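Local atomic coordinates of Swi5-dependent recombination DNA repair protein 1 (Schizosaccharomyces pombe, PDB entry 3VIQ), a protein that forms a complex with Swi5 that activates Rad51-mediated strand exchange, serving recombinational DNA repair and meiotic chromosome segregation. Residues V58-K61 with P62-R66; F95-S98 with M99-N102; Q42-I45 with Q46-N50. All coordinates share one frame; numbering follows the deposited sequence.

Contact 1: V58-K61 with P62-R66; sequences VLFK and PMAER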
ATOM      1  N   VAL A  58      -6.138   3.101 -24.012  1.00 58.09           N
ATOM      2  CA  VAL A  58      -5.930   2.358 -25.259  1.00 58.84           C
ATOM      3  C   VAL A  58      -6.656   0.999 -25.221  1.00 57.98           C
ATOM      4  O   VAL A  58      -7.263   0.612 -26.211  1.00 55.73           O
ATOM      5  CB  VAL A  58      -4.432   2.107 -25.555  1.00 59.36           C
ATOM      6  CG1 VAL A  58      -4.273   1.352 -26.864  1.00 59.86           C
ATOM      7  CG2 VAL A  58      -3.650   3.439 -25.615  1.00 61.17           C
ATOM      8  N   LEU A  59      -6.585   0.280 -24.091  1.00 56.57           N
ATOM      9  CA  LEU A  59      -7.197  -1.060 -24.004  1.00 57.19           C
ATOM     10  C   LEU A  59      -8.724  -1.020 -23.829  1.00 57.24           C
ATOM     11  O   LEU A  59      -9.463  -1.807 -24.467  1.00 54.77           O
ATOM     12  CB  LEU A  59      -6.596  -1.872 -22.864  1.00 56.91           C
ATOM     13  CG  LEU A  59      -5.156  -2.295 -23.075  1.00 56.35           C
ATOM     14  CD1 LEU A  59      -4.466  -2.475 -21.704  1.00 53.80           C
ATOM     15  CD2 LEU A  59      -5.086  -3.540 -23.925  1.00 54.79           C
ATOM     16  N   PHE A  60      -9.173  -0.094 -22.977  1.00 57.85           N
ATOM     17  CA  PHE A  60     -10.599   0.049 -22.626  1.00 59.62           C
ATOM     18  C   PHE A  60     -11.466   0.251 -23.845  1.00 59.78           C
ATOM     19  O   PHE A  60     -12.463  -0.437 -23.990  1.00 58.96           O
ATOM     20  CB  PHE A  60     -10.838   1.214 -21.639  1.00 59.73           C
ATOM     21  CG  PHE A  60     -12.301   1.582 -21.449  1.00 59.44           C
ATOM     22  CD1 PHE A  60     -13.167   0.712 -20.803  1.00 59.19           C
ATOM     23  CD2 PHE A  60     -12.792   2.815 -21.908  1.00 61.29           C
ATOM     24  CE1 PHE A  60     -14.525   1.050 -20.617  1.00 61.26           C
ATOM     25  CE2 PHE A  60     -14.145   3.178 -21.750  1.00 61.48           C
ATOM     26  CZ  PHE A  60     -15.024   2.300 -21.115  1.00 62.02           C
ATOM     27  N   LYS A  61     -11.098   1.193 -24.707  1.00 61.67           N
ATOM     28  CA  LYS A  61     -12.042   1.681 -25.729  1.00 64.37           C
ATOM     29  C   LYS A  61     -12.571   0.580 -26.678  1.00 64.11           C
ATOM     30  O   LYS A  61     -13.804   0.436 -26.822  1.00 63.44           O
ATOM     31  CB  LYS A  61     -11.487   2.883 -26.522  1.00 66.44           C
ATOM     32  CG  LYS A  61     -12.593   3.657 -27.253  1.00 69.31           C
ATOM     33  CD  LYS A  61     -12.077   4.824 -28.082  1.00 70.85           C
ATOM     34  CE  LYS A  61     -11.491   4.366 -29.409  1.00 71.73           C
ATOM     35  NZ  LYS A  61     -12.040   5.175 -30.524  1.00 73.75           N
ATOM     36  N   PRO A  62     -11.657  -0.191 -27.317  1.00 64.04           N
ATOM     37  CA  PRO A  62     -12.152  -1.310 -28.131  1.00 63.93           C
ATOM     38  C   PRO A  62     -12.722  -2.476 -27.284  1.00 63.76           C
ATOM     39  O   PRO A  62     -13.646  -3.154 -27.732  1.00 65.43           O
ATOM     40  CB  PRO A  62     -10.935  -1.722 -28.976  1.00 64.31           C
ATOM     41  CG  PRO A  62      -9.723  -1.254 -28.175  1.00 64.27           C
ATOM     42  CD  PRO A  62     -10.182  -0.041 -27.392  1.00 64.04           C
ATOM     43  N   MET A  63     -12.227  -2.688 -26.074  1.00 60.88           N
ATOM     44  CA  MET A  63     -12.880  -3.655 -25.159  1.00 62.69           C
ATOM     45  C   MET A  63     -14.361  -3.308 -24.887  1.00 63.07           C
ATOM     46  O   MET A  63     -15.221  -4.177 -25.003  1.00 61.91           O
ATOM     47  CB  MET A  63     -12.105  -3.785 -23.833  1.00 61.08           C
ATOM     48  CG  MET A  63     -12.679  -4.825 -22.892  1.00 62.38           C
ATOM     49  SD  MET A  63     -11.703  -5.082 -21.380  1.00 61.75           S
ATOM     50  CE  MET A  63     -12.583  -6.496 -20.665  1.00 62.17           C
ATOM     51  N   ALA A  64     -14.638  -2.043 -24.543  1.00 63.40           N
ATOM     52  CA  ALA A  64     -16.012  -1.542 -24.331  1.00 64.43           C
ATOM     53  C   ALA A  64     -16.942  -1.793 -25.537  1.00 66.65           C
ATOM     54  O   ALA A  64     -18.121  -2.106 -25.363  1.00 65.22           O
ATOM     55  CB  ALA A  64     -15.996  -0.047 -23.992  1.00 63.10           C
ATOM     56  N   GLU A  65     -16.384  -1.640 -26.736  1.00 68.10           N
ATOM     57  CA  GLU A  65     -17.093  -1.820 -27.984  1.00 68.66           C
ATOM     58  C   GLU A  65     -17.308  -3.290 -28.283  1.00 69.04           C
ATOM     59  O   GLU A  65     -18.391  -3.660 -28.748  1.00 67.79           O
ATOM     60  CB  GLU A  65     -16.319  -1.176 -29.139  1.00 70.44           C
ATOM     61  CG  GLU A  65     -16.931  -1.392 -30.521  1.00 72.73           C
ATOM     62  CD  GLU A  65     -18.280  -0.704 -30.703  1.00 76.10           C
ATOM     63  OE1 GLU A  65     -18.820  -0.136 -29.728  1.00 75.28           O
ATOM     64  OE2 GLU A  65     -18.809  -0.731 -31.840  1.00 81.14           O
ATOM     65  N   ARG A  66     -16.301  -4.133 -28.042  1.00 66.68           N
ATOM     66  CA  ARG A  66     -16.512  -5.562 -28.248  1.00 66.45           C
ATOM     67  C   ARG A  66     -17.619  -6.031 -27.321  1.00 67.65           C
ATOM     68  O   ARG A  66     -18.576  -6.653 -27.764  1.00 69.26           O
ATOM     69  CB  ARG A  66     -15.264  -6.382 -27.999  1.00 64.71           C
ATOM     70  CG  ARG A  66     -14.305  -6.427 -29.189  1.00 66.04           C
ATOM     71  CD  ARG A  66     -13.081  -7.267 -28.865  1.00 64.63           C
ATOM     72  NE  ARG A  66     -12.504  -6.952 -27.545  1.00 62.57           N
ATOM     73  CZ  ARG A  66     -11.416  -6.199 -27.333  1.00 61.71           C
ATOM     74  NH1 ARG A  66     -10.753  -5.645 -28.360  1.00 61.26           N
ATOM     75  NH2 ARG A  66     -10.981  -6.000 -26.083  1.00 57.56           N
TER
HETATM   76  O   HOH W   1      -8.652  -4.098 -25.156  1.00 54.45           O
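Phe60 and Ala64 meet one helical turn apart, the aromatic ring lying against the alanine methyl. From its CB, Phe60 starts away from 62-66, but CG stands anti to the backbone N (chi1 169°), which brings the ring back along the helix. CE1 and CZ then both touch Ala64 CB, with CZ at 3.8 Å. The methyl sits over one ring face, offset toward the rim, 4.1 Å from the centroid: a CH-pi contact. The same two residues share the backbone bond Ala64 N to Phe60 O, 2.8 Å.

Pro62 disturbs the same turn. Having no N-H, it leaves Val58 O without the usual helix bond and presses CD to 3.2 Å from that oxygen; helix 38-68 kinks here. The flanking bonds, Met63 N to Leu59 O and Glu65 N to Lys61 O, are weak. Leu59 O gains a second partner in a water, 2.5 Å away, which also accepts from Arg66 NH2. Glu65 OE1 forms a salt bridge with Arg68. Phe60 and Met63 pack on helix 97-103, Leu59 on His67 of the Swi5 chain. The chemistry implies a helix bent at its proline yet unbroken, one good backbone bond and the ring on the methyl spanning the bend.

Contact 2: F95-S98 with M99-N102; sequences FTMS and MFLN
Phe95 lays its ring under the first turn of helix 97-103. CE1 touches Met99 CB at 3.8 Å, while CZ comes as close as 3.7 Å to Phe100 CA and CE2 meets Phe100 CB. The same CE2 also lies at the edge of the Phe100 ring, near its plane. Met99 runs past Phe95 in the opposite direction, and its sulfur stands obliquely to that ring, 5.2 Å from the centroid, a Met-aromatic contact. A second one pairs Met97 SD with Phe100, 3.6 Å from CD2; these two side chains run in the same direction.

The next shell is the helix start that sets these groups. Thr96 is the N-cap: OG1, between the backbone N and the carbonyl carbon (chi1 63°), accepts a weak 3.4 Å bond from Met99 N. In return Thr96 N points at Met99 SD, a weak bond of 3.6 Å but fairly straight, and the two residues make a capping box with sulfur as the side-chain acceptor. Stronger backbone bonds follow, Phe100 N to Thr96 O at 3.1 Å and Leu101 N to Met97 O at 2.7 Å.

Were Phe95 replaced by an alanine, Met99 and Phe100 would probably lose the ring they rest on, opening a gap under the turn.

Farther out, Phe95 reaches Ile67 of helix 38-68 and Val73 of strand 73-78. Ser98 OG bonds Glu115, Met97 and Leu101 pack on Trp120 of strand 119-120, and Phe100 touches Met60 of the Swi5 chain.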
ATOM      1  N   PHE A  95     -20.292  -1.235 -20.370  1.00 67.17           N
ATOM      2  CA  PHE A  95     -19.007  -1.455 -19.752  1.00 66.31           C
ATOM      3  C   PHE A  95     -18.322  -0.110 -19.480  1.00 65.64           C
ATOM      4  O   PHE A  95     -18.074   0.668 -20.397  1.00 66.00           O
ATOM      5  CB  PHE A  95     -18.155  -2.294 -20.688  1.00 64.22           C
ATOM      6  CG  PHE A  95     -16.920  -2.816 -20.078  1.00 61.75           C
ATOM      7  CD1 PHE A  95     -16.985  -3.755 -19.055  1.00 61.06           C
ATOM      8  CD2 PHE A  95     -15.678  -2.430 -20.563  1.00 60.91           C
ATOM      9  CE1 PHE A  95     -15.834  -4.282 -18.511  1.00 59.89           C
ATOM     10  CE2 PHE A  95     -14.522  -2.938 -20.020  1.00 59.87           C
ATOM     11  CZ  PHE A  95     -14.594  -3.871 -18.983  1.00 59.39           C
ATOM     12  N   THR A  96     -18.043   0.163 -18.211  1.00 64.12           N
ATOM     13  CA  THR A  96     -17.446   1.432 -17.809  1.00 62.44           C
ATOM     14  C   THR A  96     -15.932   1.256 -17.536  1.00 59.81           C
ATOM     15  O   THR A  96     -15.427   0.127 -17.422  1.00 57.53           O
ATOM     16  CB  THR A  96     -18.164   1.995 -16.569  1.00 62.32           C
ATOM     17  OG1 THR A  96     -17.996   1.088 -15.474  1.00 60.82           O
ATOM     18  CG2 THR A  96     -19.677   2.195 -16.838  1.00 61.28           C
ATOM     19  N   MET A  97     -15.220   2.375 -17.462  1.00 58.92           N
ATOM     20  CA  MET A  97     -13.788   2.351 -17.145  1.00 60.34           C
ATOM     21  C   MET A  97     -13.581   1.704 -15.782  1.00 59.53           C
ATOM     22  O   MET A  97     -12.588   1.028 -15.571  1.00 59.57           O
ATOM     23  CB  MET A  97     -13.162   3.761 -17.173  1.00 59.82           C
ATOM     24  CG  MET A  97     -11.641   3.817 -16.819  1.00 59.82           C
ATOM     25  SD  MET A  97     -10.549   2.738 -17.801  1.00 59.62           S
ATOM     26  CE  MET A  97     -10.258   3.773 -19.230  1.00 60.88           C
ATOM     27  N   SER A  98     -14.540   1.889 -14.881  1.00 60.00           N
ATOM     28  CA  SER A  98     -14.391   1.437 -13.506  1.00 61.06           C
ATOM     29  C   SER A  98     -14.530  -0.069 -13.407  1.00 59.24           C
ATOM     30  O   SER A  98     -13.881  -0.696 -12.593  1.00 57.12           O
ATOM     31  CB  SER A  98     -15.415   2.153 -12.620  1.00 63.39           C
ATOM     32  OG  SER A  98     -15.266   3.562 -12.777  1.00 64.96           O
ATOM     33  N   MET A  99     -15.397  -0.646 -14.234  1.00 60.66           N
ATOM     34  CA  MET A  99     -15.487  -2.106 -14.345  1.00 59.63           C
ATOM     35  C   MET A  99     -14.182  -2.634 -14.932  1.00 57.46           C
ATOM     36  O   MET A  99     -13.658  -3.670 -14.502  1.00 55.87           O
ATOM     37  CB  MET A  99     -16.656  -2.511 -15.237  1.00 60.05           C
ATOM     38  CG  MET A  99     -18.033  -2.260 -14.623  1.00 62.32           C
ATOM     39  SD  MET A  99     -19.272  -2.288 -15.931  1.00 66.16           S
ATOM     40  CE  MET A  99     -20.764  -1.728 -15.075  1.00 67.44           C
ATOM     41  N   PHE A 100     -13.679  -1.911 -15.925  1.00 56.85           N
ATOM     42  CA  PHE A 100     -12.402  -2.240 -16.520  1.00 56.48           C
ATOM     43  C   PHE A 100     -11.327  -2.240 -15.469  1.00 52.93           C
ATOM     44  O   PHE A 100     -10.608  -3.214 -15.319  1.00 53.31           O
ATOM     45  CB  PHE A 100     -12.054  -1.262 -17.641  1.00 56.69           C
ATOM     46  CG  PHE A 100     -10.694  -1.454 -18.178  1.00 56.41           C
ATOM     47  CD1 PHE A 100     -10.471  -2.382 -19.175  1.00 57.59           C
ATOM     48  CD2 PHE A 100      -9.618  -0.734 -17.660  1.00 55.60           C
ATOM     49  CE1 PHE A 100      -9.205  -2.581 -19.671  1.00 57.82           C
ATOM     50  CE2 PHE A 100      -8.376  -0.928 -18.135  1.00 55.89           C
ATOM     51  CZ  PHE A 100      -8.150  -1.855 -19.147  1.00 57.19           C
ATOM     52  N   LEU A 101     -11.209  -1.165 -14.712  1.00 53.94           N
ATOM     53  CA  LEU A 101     -10.102  -1.088 -13.706  1.00 53.88           C
ATOM     54  C   LEU A 101     -10.251  -2.178 -12.632  1.00 53.16           C
ATOM     55  O   LEU A 101      -9.283  -2.835 -12.268  1.00 51.87           O
ATOM     56  CB  LEU A 101     -10.040   0.284 -13.049  1.00 53.50           C
ATOM     57  CG  LEU A 101      -9.623   1.487 -13.884  1.00 54.94           C
ATOM     58  CD1 LEU A 101      -9.965   2.776 -13.076  1.00 55.57           C
ATOM     59  CD2 LEU A 101      -8.164   1.437 -14.331  1.00 53.78           C
ATOM     60  N   ASN A 102     -11.476  -2.393 -12.170  1.00 54.43           N
ATOM     61  CA  ASN A 102     -11.781  -3.513 -11.273  1.00 58.15           C
ATOM     62  C   ASN A 102     -11.382  -4.884 -11.886  1.00 58.57           C
ATOM     63  O   ASN A 102     -10.791  -5.742 -11.239  1.00 53.11           O
ATOM     64  CB  ASN A 102     -13.282  -3.503 -10.938  1.00 59.55           C
ATOM     65  CG  ASN A 102     -13.658  -4.520  -9.872  1.00 60.16           C
ATOM     66  OD1 ASN A 102     -12.901  -4.764  -8.938  1.00 63.97           O
ATOM     67  ND2 ASN A 102     -14.849  -5.082  -9.985  1.00 61.38           N
TER

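Contact 3: Q42-I45 with Q46-N50; sequences QTLI and QKWKN
Backbone hydrogen bonds carry most of the contact between Leu44 and Trp48 and their neighbours. Trp48 N donates to Leu44 O, 2.9 Å away, and Lys49 N reaches Ile45 O at 2.8 Å. Lys47 N donates to Thr43 O, while Gln46 N divides itself between Gln42 O and, weakly, Thr43 O.

Water adds a polar bridge. One molecule donates to Gln42 O at 2.5 Å and accepts from Gln46 NE2 at 2.8 Å. Gln46 CG lies 3.6 Å from Gln42 O, and the bend at chi2 (-58°) then turns the amide so that NE2 meets the water.

Apolar contacts are looser. Thr43 CG2 lies alongside the Lys47 chain and meets CE at 4.1 Å. Leu44 CB and Trp48 CD1 are 4.4 Å apart, but CD1 comes to 3.1 Å from Leu44 O, and the adjoining NE1 donates to Glu85 O of the Swi5 chain, a residue on which Leu44 and Lys47 also pack.

What follows is a regular helix, predicted as coiled coil, whose backbone bonds run from turn to turn, with a water added at Gln42 O, while the buried indole spends its N-H on the partner protein.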
ATOM      1  N   GLN A  42       8.124   9.282  -5.422  1.00 44.43           N
ATOM      2  CA  GLN A  42       7.052  10.170  -5.884  1.00 45.88           C
ATOM      3  C   GLN A  42       7.080  10.484  -7.383  1.00 45.18           C
ATOM      4  O   GLN A  42       6.013  10.493  -8.032  1.00 44.91           O
ATOM      5  CB  GLN A  42       7.044  11.477  -5.087  1.00 48.69           C
ATOM      6  CG  GLN A  42       6.523  11.254  -3.654  1.00 51.08           C
ATOM      7  CD  GLN A  42       6.898  12.354  -2.681  1.00 53.65           C
ATOM      8  OE1 GLN A  42       7.863  13.101  -2.898  1.00 56.12           O
ATOM      9  NE2 GLN A  42       6.137  12.446  -1.575  1.00 56.87           N
ATOM     10  N   THR A  43       8.281  10.769  -7.901  1.00 43.98           N
ATOM     11  CA  THR A  43       8.522  10.991  -9.311  1.00 43.98           C
ATOM     12  C   THR A  43       8.132   9.745 -10.091  1.00 43.34           C
ATOM     13  O   THR A  43       7.372   9.816 -11.060  1.00 43.40           O
ATOM     14  CB  THR A  43      10.017  11.271  -9.595  1.00 44.28           C
ATOM     15  OG1 THR A  43      10.357  12.535  -9.068  1.00 45.17           O
ATOM     16  CG2 THR A  43      10.311  11.304 -11.097  1.00 44.30           C
ATOM     17  N   LEU A  44       8.661   8.608  -9.671  1.00 42.94           N
ATOM     18  CA  LEU A  44       8.408   7.355 -10.365  1.00 43.12           C
ATOM     19  C   LEU A  44       6.913   6.989 -10.355  1.00 44.66           C
ATOM     20  O   LEU A  44       6.399   6.443 -11.359  1.00 44.49           O
ATOM     21  CB  LEU A  44       9.228   6.229  -9.754  1.00 42.66           C
ATOM     22  CG  LEU A  44      10.719   6.219 -10.126  1.00 43.61           C
ATOM     23  CD1 LEU A  44      11.554   5.413  -9.127  1.00 42.80           C
ATOM     24  CD2 LEU A  44      10.904   5.684 -11.549  1.00 44.09           C
ATOM     25  N   ILE A  45       6.226   7.274  -9.232  1.00 43.87           N
ATOM     26  CA  ILE A  45       4.795   6.994  -9.122  1.00 44.03           C
ATOM     27  C   ILE A  45       3.995   7.767 -10.181  1.00 45.76           C
ATOM     28  O   ILE A  45       3.061   7.205 -10.782  1.00 44.76           O
ATOM     29  CB  ILE A  45       4.263   7.295  -7.687  1.00 43.49           C
ATOM     30  CG1 ILE A  45       4.669   6.157  -6.733  1.00 42.99           C
ATOM     31  CG2 ILE A  45       2.749   7.497  -7.670  1.00 43.41           C
ATOM     32  CD1 ILE A  45       4.567   6.567  -5.237  1.00 43.25           C
ATOM     33  N   GLN A  46       4.355   9.032 -10.441  1.00 46.73           N
ATOM     34  CA  GLN A  46       3.613   9.812 -11.432  1.00 48.70           C
ATOM     35  C   GLN A  46       3.876   9.319 -12.842  1.00 48.04           C
ATOM     36  O   GLN A  46       2.960   9.324 -13.682  1.00 47.75           O
ATOM     37  CB  GLN A  46       3.872  11.319 -11.339  1.00 51.88           C
ATOM     38  CG  GLN A  46       3.374  11.961 -10.042  1.00 55.44           C
ATOM     39  CD  GLN A  46       1.856  11.780  -9.793  1.00 58.77           C
ATOM     40  OE1 GLN A  46       1.027  12.127 -10.643  1.00 61.08           O
ATOM     41  NE2 GLN A  46       1.502  11.233  -8.615  1.00 59.01           N
ATOM     42  N   LYS A  47       5.106   8.872 -13.098  1.00 47.41           N
ATOM     43  CA  LYS A  47       5.485   8.363 -14.413  1.00 46.85           C
ATOM     44  C   LYS A  47       4.726   7.099 -14.709  1.00 46.42           C
ATOM     45  O   LYS A  47       4.063   7.007 -15.754  1.00 44.38           O
ATOM     46  CB  LYS A  47       6.972   8.075 -14.500  1.00 47.54           C
ATOM     47  CG  LYS A  47       7.824   9.302 -14.716  1.00 48.65           C
ATOM     48  CD  LYS A  47       9.287   8.920 -14.671  1.00 49.20           C
ATOM     49  CE  LYS A  47      10.183  10.091 -14.972  1.00 49.30           C
ATOM     50  NZ  LYS A  47       9.880  10.692 -16.276  1.00 49.38           N
ATOM     51  N   TRP A  48       4.783   6.143 -13.784  1.00 45.78           N
ATOM     52  CA  TRP A  48       4.035   4.874 -13.968  1.00 46.34           C
ATOM     53  C   TRP A  48       2.511   5.077 -13.937  1.00 47.52           C
ATOM     54  O   TRP A  48       1.771   4.448 -14.710  1.00 48.47           O
ATOM     55  CB  TRP A  48       4.442   3.813 -12.941  1.00 44.89           C
ATOM     56  CG  TRP A  48       5.826   3.306 -13.162  1.00 43.45           C
ATOM     57  CD1 TRP A  48       6.910   3.537 -12.367  1.00 43.99           C
ATOM     58  CD2 TRP A  48       6.292   2.497 -14.240  1.00 43.27           C
ATOM     59  NE1 TRP A  48       8.024   2.920 -12.891  1.00 43.19           N
ATOM     60  CE2 TRP A  48       7.672   2.279 -14.040  1.00 42.83           C
ATOM     61  CE3 TRP A  48       5.683   1.928 -15.368  1.00 43.90           C
ATOM     62  CZ2 TRP A  48       8.447   1.513 -14.910  1.00 43.19           C
ATOM     63  CZ3 TRP A  48       6.467   1.173 -16.242  1.00 43.47           C
ATOM     64  CH2 TRP A  48       7.828   0.974 -16.003  1.00 43.68           C
ATOM     65  N   LYS A  49       2.030   5.990 -13.098  1.00 48.67           N
ATOM     66  CA  LYS A  49       0.587   6.310 -13.105  1.00 49.90           C
ATOM     67  C   LYS A  49       0.147   6.866 -14.454  1.00 49.95           C
ATOM     68  O   LYS A  49      -0.876   6.435 -14.999  1.00 50.21           O
ATOM     69  CB  LYS A  49       0.217   7.303 -12.013  1.00 52.75           C
ATOM     70  CG  LYS A  49      -1.237   7.271 -11.601  1.00 54.62           C
ATOM     71  CD  LYS A  49      -1.453   8.008 -10.292  1.00 56.14           C
ATOM     72  CE  LYS A  49      -1.631   9.501 -10.533  1.00 59.19           C
ATOM     73  NZ  LYS A  49      -3.011   9.840 -11.011  1.00 60.37           N
ATOM     74  N   ASN A  50       0.917   7.807 -15.000  1.00 50.70           N
ATOM     75  CA  ASN A  50       0.652   8.340 -16.324  1.00 51.42           C
ATOM     76  C   ASN A  50       0.629   7.210 -17.340  1.00 49.70           C
ATOM     77  O   ASN A  50      -0.258   7.172 -18.213  1.00 46.85           O
ATOM     78  CB  ASN A  50       1.705   9.365 -16.753  1.00 54.52           C
ATOM     79  CG  ASN A  50       1.605  10.688 -15.996  1.00 59.01           C
ATOM     80  OD1 ASN A  50       0.735  10.878 -15.134  1.00 64.53           O
ATOM     81  ND2 ASN A  50       2.516  11.610 -16.305  1.00 61.40           N
TER
HETATM   82  O   HOH W   2       3.780  11.009  -7.012  1.00 52.71           O

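Contacts 1 and 3 share helix 38-68, with centres about 24 Å apart and nearest atoms about 9 Å apart; contact 3 comes first along the chain. Contact 2 lies on the short helix 97-103, its centre about 10 Å from that of contact 1, and these two touch directly. The Phe60 ring lies against the backbone where that helix begins, CE1 being 3.4 Å from Thr96 C, and Met63 SD is 3.7 Å from Phe100 CD1. Contact 2 does not touch contact 3, which is about 21 Å away between centres. Each of the three also packs against Swi5, so the long helix and the short one folded onto it contribute together to the heterodimer interface of this C-terminal domain.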